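Local coordinates for protein putative TetR-family transcriptional regulator (Syntrophomonas wolfei subsp. wolfei, PDB 3LWJ) that probably binds DNA through an N-terminal helix-turn-helix domain and regulates transcription, as other members of the TetR family do, at residues Lys28-Thr33 against Val54-Ile59. Sequence-based numbering, arbitrary orientation.
Sequences KGYYNT and VDKEDI
The ammonium NZ of K56 is gripped by two backbone carbonyls of the loop after helix 10-28, donating to Y30 O at 2.7 Å and to T33 O at 2.9 Å. It reaches the T33 carbonyl within that group's plane, whereas its approach to the Y30 carbonyl is tilted 17° out of plane. K56 runs past the Y30 side chain in the opposite direction, and the bend at its third torsion (chi3 -68°) turns CE and NZ toward those carbonyls while CD stays over one ring face near the rim.

At the far end of that ring, Y30 OH donates a 2.6 Å bond to E57 OE2. The oxygen sits at the ring's edge, yet the hydroxyl meets it from above the carboxylate plane, the two flat groups being turned 71° apart. Y30 also meets F25 of helix 10-28 and I120 of helix 118-144.

D55 and D58 form a capping box that starts helix 56-79: D58 N bonds to D55 OD1, and D58 OD2 accepts a weak bond from D55 N. A methionine in place of K56 would probably leave the Y30 and T33 carbonyls without their shared donor and the loop less firmly tied to this helix. In this putative DNA-binding domain, adjacent lysine and glutamate thus play opposite roles, one donating to carbonyls, the other accepting from a phenol, to fasten helix 56-79 to the loop leading into the predicted helix-turn-helix.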
loop_
_atom_site.group_PDB
_atom_site.type_symbol
_atom_site.label_atom_id
_atom_site.label_comp_id
_atom_site.label_asym_id
_atom_site.label_seq_id
_atom_site.Cartn_x
_atom_site.Cartn_y
_atom_site.Cartn_z
ATOM N N LYS A 28 0.526 23.010 -3.527
ATOM C CA LYS A 28 -0.024 23.462 -2.230
ATOM C C LYS A 28 -0.467 22.321 -1.314
ATOM O O LYS A 28 -0.685 22.550 -0.108
ATOM C CB LYS A 28 -1.246 24.376 -2.444
ATOM C CG LYS A 28 -1.040 25.581 -3.365
ATOM C CD LYS A 28 -2.318 26.427 -3.472
ATOM C CE LYS A 28 -2.895 26.790 -2.095
ATOM N NZ LYS A 28 -3.879 27.925 -2.125
ATOM N N GLY A 29 -0.618 21.117 -1.879
ATOM C CA GLY A 29 -1.250 19.987 -1.176
ATOM C C GLY A 29 -2.770 19.912 -1.434
ATOM O O GLY A 29 -3.461 20.935 -1.424
ATOM N N TYR A 30 -3.272 18.698 -1.658
ATOM C CA TYR A 30 -4.676 18.441 -2.018
ATOM C C TYR A 30 -5.696 19.135 -1.093
ATOM O O TYR A 30 -6.657 19.740 -1.565
ATOM C CB TYR A 30 -4.948 16.918 -2.061
ATOM C CG TYR A 30 -6.381 16.601 -2.408
ATOM C CD1 TYR A 30 -6.765 16.417 -3.730
ATOM C CD2 TYR A 30 -7.374 16.563 -1.418
ATOM C CE1 TYR A 30 -8.095 16.178 -4.066
ATOM C CE2 TYR A 30 -8.705 16.312 -1.747
ATOM C CZ TYR A 30 -9.057 16.138 -3.076
ATOM O OH TYR A 30 -10.374 15.874 -3.443
ATOM N N TYR A 31 -5.473 19.069 0.212
ATOM C CA TYR A 31 -6.411 19.643 1.186
ATOM C C TYR A 31 -6.333 21.157 1.297
ATOM O O TYR A 31 -7.382 21.832 1.483
ATOM C CB TYR A 31 -6.220 18.983 2.549
ATOM C CG TYR A 31 -6.728 17.567 2.502
ATOM C CD1 TYR A 31 -8.104 17.315 2.399
ATOM C CD2 TYR A 31 -5.860 16.496 2.486
ATOM C CE1 TYR A 31 -8.595 16.041 2.344
ATOM C CE2 TYR A 31 -6.333 15.197 2.403
ATOM C CZ TYR A 31 -7.708 14.971 2.338
ATOM O OH TYR A 31 -8.195 13.688 2.270
ATOM N N ASN A 32 -5.116 21.684 1.150
ATOM C CA ASN A 32 -4.882 23.142 1.104
ATOM C C ASN A 32 -5.355 23.817 -0.182
ATOM O O ASN A 32 -5.437 25.026 -0.213
ATOM C CB ASN A 32 -3.384 23.467 1.260
ATOM C CG ASN A 32 -2.792 22.976 2.585
ATOM O OD1 ASN A 32 -3.387 23.136 3.641
ATOM N ND2 ASN A 32 -1.594 22.393 2.524
ATOM N N THR A 33 -5.592 23.063 -1.256
ATOM C CA THR A 33 -6.132 23.647 -2.507
ATOM C C THR A 33 -7.664 23.826 -2.435
ATOM O O THR A 33 -8.378 22.874 -2.119
ATOM C CB THR A 33 -5.834 22.766 -3.720
ATOM O OG1 THR A 33 -4.430 22.522 -3.792
ATOM C CG2 THR A 33 -6.348 23.421 -5.048
ATOM N N VAL A 54 -18.519 19.778 -9.248
ATOM C CA VAL A 54 -19.227 20.384 -8.121
ATOM C C VAL A 54 -18.238 20.752 -6.993
ATOM O O VAL A 54 -18.478 21.707 -6.238
ATOM C CB VAL A 54 -20.388 19.481 -7.594
ATOM C CG1 VAL A 54 -21.399 20.320 -6.823
ATOM C CG2 VAL A 54 -21.103 18.759 -8.742
ATOM N N ASP A 55 -17.111 20.036 -6.907
ATOM C CA ASP A 55 -16.066 20.262 -5.879
ATOM C C ASP A 55 -14.706 19.562 -6.220
ATOM O O ASP A 55 -14.559 19.044 -7.324
ATOM C CB ASP A 55 -16.594 19.872 -4.474
ATOM C CG ASP A 55 -16.714 18.385 -4.254
ATOM O OD1 ASP A 55 -16.157 17.577 -5.027
ATOM O OD2 ASP A 55 -17.351 18.009 -3.239
ATOM N N LYS A 56 -13.729 19.564 -5.302
ATOM C CA LYS A 56 -12.417 18.907 -5.554
ATOM C C LYS A 56 -12.515 17.391 -5.767
ATOM O O LYS A 56 -11.759 16.803 -6.554
ATOM C CB LYS A 56 -11.427 19.129 -4.414
ATOM C CG LYS A 56 -10.677 20.418 -4.412
ATOM C CD LYS A 56 -9.599 20.386 -3.324
ATOM C CE LYS A 56 -10.194 20.385 -1.910
ATOM N NZ LYS A 56 -9.196 20.446 -0.826
ATOM N N GLU A 57 -13.412 16.758 -5.024
ATOM C CA GLU A 57 -13.539 15.325 -5.090
ATOM C C GLU A 57 -14.068 14.894 -6.456
ATOM O O GLU A 57 -13.727 13.816 -6.939
ATOM C CB GLU A 57 -14.428 14.799 -3.966
ATOM C CG GLU A 57 -13.727 14.794 -2.612
ATOM C CD GLU A 57 -13.417 16.199 -2.097
ATOM O OE1 GLU A 57 -14.335 17.047 -2.099
ATOM O OE2 GLU A 57 -12.254 16.475 -1.709
ATOM N N ASP A 58 -14.907 15.720 -7.072
ATOM C CA ASP A 58 -15.351 15.462 -8.435
ATOM C C ASP A 58 -14.142 15.518 -9.368
ATOM O O ASP A 58 -14.056 14.753 -10.322
ATOM C CB ASP A 58 -16.430 16.467 -8.869
ATOM C CG ASP A 58 -17.794 16.170 -8.246
ATOM O OD1 ASP A 58 -18.195 14.987 -8.209
ATOM O OD2 ASP A 58 -18.473 17.117 -7.807
ATOM N N ILE A 59 -13.202 16.424 -9.082
ATOM C CA ILE A 59 -12.010 16.552 -9.935
ATOM C C ILE A 59 -11.110 15.311 -9.784
ATOM O O ILE A 59 -10.719 14.697 -10.783
ATOM C CB ILE A 59 -11.237 17.872 -9.694
ATOM C CG1 ILE A 59 -12.023 19.043 -10.301
ATOM C CG2 ILE A 59 -9.863 17.811 -10.338
ATOM C CD1 ILE A 59 -11.652 20.383 -9.780
#